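Local coordinates for protein Isomerase/lactonizing enzyme (Agrobacterium fabrum str. C58, PDB 2NQL) that is of unknown function but belongs to the enolase superfamily, in the mandelate racemase/muconate lactonizing enzyme group, and carries a sodium ion in its barrel domain, at residues Trp237-Pro242 with Thr258-Ala263; Ile262-Glu267 with Cys281-Val286. All blocks are in the same frame, centred on the assembly; numbering follows the deposited sequence.

Contact 1: residues Trp237-Pro242 with Thr258-Ala263; sequences WFAEAP and TDVPIA. With NA (sodium ion), chain G.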
loop_
_atom_site.group_PDB
_atom_site.type_symbol
_atom_site.label_atom_id
_atom_site.label_comp_id
_atom_site.label_asym_id
_atom_site.label_seq_id
_atom_site.Cartn_x
_atom_site.Cartn_y
_atom_site.Cartn_z
ATOM N N TRP A 237 8.558 21.624 -20.712
ATOM C CA TRP A 237 7.243 21.944 -20.174
ATOM C C TRP A 237 7.169 21.587 -18.691
ATOM O O TRP A 237 6.826 22.436 -17.864
ATOM C CB TRP A 237 6.207 21.166 -21.004
ATOM C CG TRP A 237 4.770 21.184 -20.589
ATOM C CD1 TRP A 237 4.127 22.084 -19.790
ATOM C CD2 TRP A 237 3.788 20.247 -21.017
ATOM N NE1 TRP A 237 2.793 21.749 -19.677
ATOM C CE2 TRP A 237 2.560 20.625 -20.426
ATOM C CE3 TRP A 237 3.830 19.103 -21.840
ATOM C CZ2 TRP A 237 1.389 19.895 -20.611
ATOM C CZ3 TRP A 237 2.658 18.380 -22.041
ATOM C CH2 TRP A 237 1.446 18.793 -21.439
ATOM N N PHE A 238 7.481 20.336 -18.366
ATOM C CA PHE A 238 7.685 19.923 -16.986
ATOM C C PHE A 238 8.674 18.765 -16.911
ATOM O O PHE A 238 8.930 18.084 -17.923
ATOM C CB PHE A 238 6.358 19.614 -16.273
ATOM C CG PHE A 238 5.518 18.532 -16.937
ATOM C CD1 PHE A 238 5.792 17.177 -16.724
ATOM C CD2 PHE A 238 4.428 18.871 -17.735
ATOM C CE1 PHE A 238 5.000 16.165 -17.307
ATOM C CE2 PHE A 238 3.626 17.877 -18.328
ATOM C CZ PHE A 238 3.927 16.513 -18.122
ATOM N N ALA A 239 9.225 18.549 -15.717
ATOM C CA ALA A 239 10.043 17.375 -15.425
ATOM C C ALA A 239 9.223 16.505 -14.486
ATOM O O ALA A 239 8.854 16.937 -13.403
ATOM C CB ALA A 239 11.377 17.785 -14.774
ATOM N N GLU A 240 8.897 15.302 -14.946
ATOM C CA GLU A 240 8.001 14.420 -14.195
ATOM C C GLU A 240 8.826 13.357 -13.456
ATOM O O GLU A 240 9.801 12.839 -14.008
ATOM C CB GLU A 240 6.979 13.793 -15.150
ATOM C CG GLU A 240 6.357 12.501 -14.652
ATOM C CD GLU A 240 5.435 11.868 -15.673
ATOM O OE1 GLU A 240 5.000 12.549 -16.617
ATOM O OE2 GLU A 240 5.071 10.679 -15.504
ATOM N N ALA A 241 8.427 13.043 -12.217
ATOM C CA ALA A 241 9.000 11.917 -11.438
ATOM C C ALA A 241 10.543 11.952 -11.412
ATOM O O ALA A 241 11.212 11.023 -11.904
ATOM C CB ALA A 241 8.480 10.556 -11.973
ATOM N N PRO A 242 11.113 13.058 -10.901
ATOM C CA PRO A 242 12.575 13.198 -10.925
ATOM C C PRO A 242 13.329 12.201 -10.023
ATOM O O PRO A 242 14.475 11.840 -10.317
ATOM C CB PRO A 242 12.783 14.625 -10.419
ATOM C CG PRO A 242 11.600 14.925 -9.597
ATOM C CD PRO A 242 10.462 14.231 -10.284
ATOM N N THR A 258 15.314 23.925 -9.003
ATOM C CA THR A 258 15.081 24.217 -10.413
ATOM C C THR A 258 13.789 24.993 -10.574
ATOM O O THR A 258 12.877 24.870 -9.753
ATOM C CB THR A 258 15.087 22.942 -11.303
ATOM O OG1 THR A 258 14.925 23.320 -12.676
ATOM C CG2 THR A 258 13.965 21.950 -10.903
ATOM N N ASP A 259 13.741 25.829 -11.612
ATOM C CA ASP A 259 12.545 26.587 -11.966
ATOM C C ASP A 259 11.661 25.802 -12.938
ATOM O O ASP A 259 10.507 26.165 -13.149
ATOM C CB ASP A 259 12.921 27.934 -12.603
ATOM C CG ASP A 259 13.606 28.877 -11.629
ATOM O OD1 ASP A 259 12.966 29.278 -10.627
ATOM O OD2 ASP A 259 14.786 29.218 -11.871
ATOM N N VAL A 260 12.215 24.745 -13.530
ATOM C CA VAL A 260 11.441 23.815 -14.350
ATOM C C VAL A 260 10.316 23.234 -13.492
ATOM O O VAL A 260 10.581 22.742 -12.392
ATOM C CB VAL A 260 12.348 22.714 -14.955
ATOM C CG1 VAL A 260 11.520 21.712 -15.757
ATOM C CG2 VAL A 260 13.425 23.364 -15.856
ATOM N N PRO A 261 9.048 23.373 -13.947
ATOM C CA PRO A 261 7.909 22.833 -13.193
ATOM C C PRO A 261 8.065 21.338 -12.901
ATOM O O PRO A 261 8.486 20.568 -13.777
ATOM C CB PRO A 261 6.727 23.076 -14.135
ATOM C CG PRO A 261 7.146 24.284 -14.929
ATOM C CD PRO A 261 8.604 24.069 -15.173
ATOM N N ILE A 262 7.758 20.941 -11.670
ATOM C CA ILE A 262 7.885 19.531 -11.296
ATOM C C ILE A 262 6.503 18.895 -11.274
ATOM O O ILE A 262 5.574 19.453 -10.710
ATOM C CB ILE A 262 8.626 19.330 -9.940
ATOM C CG1 ILE A 262 10.038 19.960 -9.960
ATOM C CG2 ILE A 262 8.681 17.843 -9.545
ATOM C CD1 ILE A 262 10.928 19.512 -11.079
ATOM N N ALA A 263 6.380 17.731 -11.910
ATOM C CA ALA A 263 5.100 17.029 -11.971
ATOM C C ALA A 263 5.241 15.651 -11.308
ATOM O O ALA A 263 6.213 14.946 -11.570
ATOM C CB ALA A 263 4.668 16.865 -13.434
HETATM NA NA NA G . 2.903 10.260 -14.995
HETATM O O HOH W 1 3.418 11.158 -12.274
HETATM O O HOH W 2 1.438 11.267 -16.565
#

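Contact 2: residues Ile262-Glu267 with Cys281-Val286; sequences IAVGEE and CRIAIV. With NA (sodium ion), chain G.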
loop_
_atom_site.group_PDB
_atom_site.type_symbol
_atom_site.label_atom_id
_atom_site.label_comp_id
_atom_site.label_asym_id
_atom_site.label_seq_id
_atom_site.Cartn_x
_atom_site.Cartn_y
_atom_site.Cartn_z
ATOM N N ILE A 262 7.758 20.941 -11.670
ATOM C CA ILE A 262 7.885 19.531 -11.296
ATOM C C ILE A 262 6.503 18.895 -11.274
ATOM O O ILE A 262 5.574 19.453 -10.710
ATOM C CB ILE A 262 8.626 19.330 -9.940
ATOM C CG1 ILE A 262 10.038 19.960 -9.960
ATOM C CG2 ILE A 262 8.681 17.843 -9.545
ATOM C CD1 ILE A 262 10.928 19.512 -11.079
ATOM N N ALA A 263 6.380 17.731 -11.910
ATOM C CA ALA A 263 5.100 17.029 -11.971
ATOM C C ALA A 263 5.241 15.651 -11.308
ATOM O O ALA A 263 6.213 14.946 -11.570
ATOM C CB ALA A 263 4.668 16.865 -13.434
ATOM N N VAL A 264 4.270 15.273 -10.471
ATOM C CA VAL A 264 4.303 13.976 -9.790
ATOM C C VAL A 264 2.863 13.506 -9.564
ATOM O O VAL A 264 1.924 14.290 -9.711
ATOM C CB VAL A 264 5.013 14.061 -8.381
ATOM C CG1 VAL A 264 6.513 14.238 -8.518
ATOM C CG2 VAL A 264 4.388 15.182 -7.526
ATOM N N GLY A 265 2.687 12.234 -9.212
ATOM C CA GLY A 265 1.418 11.797 -8.619
ATOM C C GLY A 265 0.740 10.570 -9.204
ATOM O O GLY A 265 -0.241 10.103 -8.634
ATOM N N GLU A 266 1.250 10.033 -10.318
ATOM C CA GLU A 266 0.588 8.899 -10.980
ATOM C C GLU A 266 0.499 7.676 -10.071
ATOM O O GLU A 266 -0.467 6.906 -10.145
ATOM C CB GLU A 266 1.276 8.541 -12.295
ATOM C CG GLU A 266 2.617 7.818 -12.120
ATOM C CD GLU A 266 3.217 7.421 -13.423
ATOM O OE1 GLU A 266 3.503 8.350 -14.201
ATOM O OE2 GLU A 266 3.379 6.211 -13.686
ATOM N N GLU A 267 1.476 7.537 -9.170
ATOM C CA GLU A 267 1.558 6.335 -8.347
ATOM C C GLU A 267 0.974 6.564 -6.939
ATOM O O GLU A 267 1.007 5.676 -6.095
ATOM C CB GLU A 267 3.008 5.871 -8.278
ATOM C CG GLU A 267 3.903 6.745 -7.382
ATOM C CD GLU A 267 4.591 7.907 -8.101
ATOM O OE1 GLU A 267 3.976 8.548 -8.969
ATOM O OE2 GLU A 267 5.768 8.199 -7.798
ATOM N N CYS A 281 7.229 20.099 -0.549
ATOM C CA CYS A 281 7.866 20.308 -1.875
ATOM C C CYS A 281 7.140 21.383 -2.693
ATOM O O CYS A 281 6.010 21.747 -2.360
ATOM C CB CYS A 281 7.933 19.013 -2.689
ATOM S SG CYS A 281 8.376 17.514 -1.771
ATOM N N ARG A 282 7.808 21.882 -3.744
ATOM C CA ARG A 282 7.193 22.777 -4.740
ATOM C C ARG A 282 6.684 22.021 -5.978
ATOM O O ARG A 282 7.429 21.761 -6.927
ATOM C CB ARG A 282 8.161 23.883 -5.159
ATOM C CG ARG A 282 8.098 25.097 -4.259
ATOM C CD ARG A 282 9.221 26.070 -4.543
ATOM N NE ARG A 282 9.633 26.729 -3.306
ATOM C CZ ARG A 282 10.801 27.337 -3.123
ATOM N NH1 ARG A 282 11.701 27.387 -4.103
ATOM N NH2 ARG A 282 11.068 27.896 -1.949
ATOM N N ILE A 283 5.407 21.656 -5.929
ATOM C CA ILE A 283 4.815 20.785 -6.943
ATOM C C ILE A 283 3.996 21.683 -7.865
ATOM O O ILE A 283 3.044 22.344 -7.437
ATOM C CB ILE A 283 3.923 19.658 -6.291
ATOM C CG1 ILE A 283 4.733 18.751 -5.329
ATOM C CG2 ILE A 283 3.191 18.833 -7.363
ATOM C CD1 ILE A 283 6.064 18.200 -5.879
ATOM N N ALA A 284 4.365 21.683 -9.135
ATOM C CA ALA A 284 3.688 22.519 -10.114
ATOM C C ALA A 284 2.449 21.817 -10.661
ATOM O O ALA A 284 1.433 22.462 -10.926
ATOM C CB ALA A 284 4.621 22.856 -11.220
ATOM N N ILE A 285 2.541 20.495 -10.828
ATOM C CA ILE A 285 1.506 19.717 -11.512
ATOM C C ILE A 285 1.314 18.409 -10.747
ATOM O O ILE A 285 2.290 17.752 -10.396
ATOM C CB ILE A 285 1.927 19.385 -12.968
ATOM C CG1 ILE A 285 2.014 20.663 -13.820
ATOM C CG2 ILE A 285 0.949 18.392 -13.645
ATOM C CD1 ILE A 285 3.065 20.571 -14.891
ATOM N N VAL A 286 0.060 18.049 -10.504
ATOM C CA VAL A 286 -0.268 16.673 -10.131
ATOM C C VAL A 286 -0.891 15.852 -11.246
ATOM O O VAL A 286 -1.659 16.358 -12.077
ATOM C CB VAL A 286 -1.065 16.555 -8.817
ATOM C CG1 VAL A 286 -0.239 17.106 -7.647
ATOM C CG2 VAL A 286 -2.421 17.244 -8.908
HETATM NA NA NA G . 2.903 10.260 -14.995
HETATM O O HOH W 3 7.614 22.805 -9.440
HETATM O O HOH W 1 3.418 11.158 -12.274
HETATM O O HOH W 2 1.438 11.267 -16.565
#

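Contact 1: residues Trp237-Pro242 with Thr258-Ala263
Ala239 is held through both its backbone N and its backbone O by the neighbouring parallel strand: its N donates to Pro261 O at 2.9 Å, and its O receives Ala263 N at 3.0 Å. A third bond, from Ala241 N to Ala263 O (3.0 Å), completes the ladder. Glu240, paired with Ala263, adds a CA-H...O contact, its CA lying 3.2 Å from Ala263 O.

The Glu240 side chain is extended, with CG anti to the backbone N (chi1 158°), and this carries OE2 to within 2.3 Å of the sodium ion. OE1 has its own partners, a salt bridge to Lys184 and a hydrogen bond from Gln287, so both carboxylate oxygens are engaged and the group's rotation is restrained.

Packing divides between the two faces. On the Glu240 side, Phe238 brings CD1 to 3.5 Å from Ala263 CB, and its CE2 sits over the centre of the Trp237 indole. On the side of Ala239 and Ile262, the Ala239 methyl meets Val260 CG1 and Ile262 CD1, each 4.1 Å from its CB, while the Pro242 ring crosses Ile262 at CG2.

This is one beta-alpha-beta unit of a TIM barrel, the crossover being helix 248-255. Leu251 of that helix and Ile228 of helix 221-231 cover the Ala239 face, and strand 210-214 flanks strand 239-240 on its other edge. Glu240 stands at the C-terminal end of its strand, the end of the barrel where metal ligands of the enolase superfamily gather.

Contact 2: residues Ile262-Glu267 with Cys281-Val286
Ile262 O takes two backbone donors in succession, Ala284 N at 3.0 Å and Ile285 N at 3.2 Å. Two consecutive N-H groups can converge on one oxygen because the chain kinks at Ala284, whose backbone angles are helix-like rather than extended. Regular parallel pairing resumes further on, with Val264 N donating to Ile285 O at 3.2 Å.

One water joins the two segments just before the direct pairing starts, accepting from Ile262 N (2.9 Å) and donating to Arg282 O (2.7 Å).

The metal contact belongs to Glu266, whose OE1 binds the sodium ion. Its CG lies between the backbone N and the carbonyl carbon (chi1 74°); the extended chain passes alongside the ion and the carboxylate turns OE1 onto it. Another water, itself a sodium ligand, accepts from Glu266 N. Gly265 just before it has phi 130°, where a CB would press on the carbonyl O of Val264.

Apolar contacts are few and close. Val264 CG2 rests 3.8 Å from Ile283 CD1, the two side chains crossing at about a right angle, and it also touches Ile283 CG2. On the opposite face, Ala263 CB meets Ile285 CB at 3.8 Å.

Helix 271-278 makes the crossover between the two strands, another beta-alpha-beta unit of the barrel. Its Ile278 and Met274 pack on Ile283 and Val286 respectively, Leu251 of helix 248-255 also reaches Ile283, and strand 311-312 continues the sheet through backbone hydrogen bonds between Asp311 and both Ala284 and Val286.

Successive steps round one barrel are joined here by a common strand, 262-264, with contact 1 on one of its edges and contact 2 on the other. Both are largely buried, although contact 2 runs out to exposed Arg282. Contact 1 has an even three-bond ladder and more apolar side-chain pairs; contact 2 is kinked, shares one carbonyl between two donors and adds one bridging water. Towards the C-terminal ends of the strands the two converge: Glu240 OE2 and Glu266 OE1 lie 3.1 Å apart, a closeness of like charges that the shared sodium ion probably offsets. Packing of Phe238 on Ile285 and of Pro261 on Ala284 also connects them.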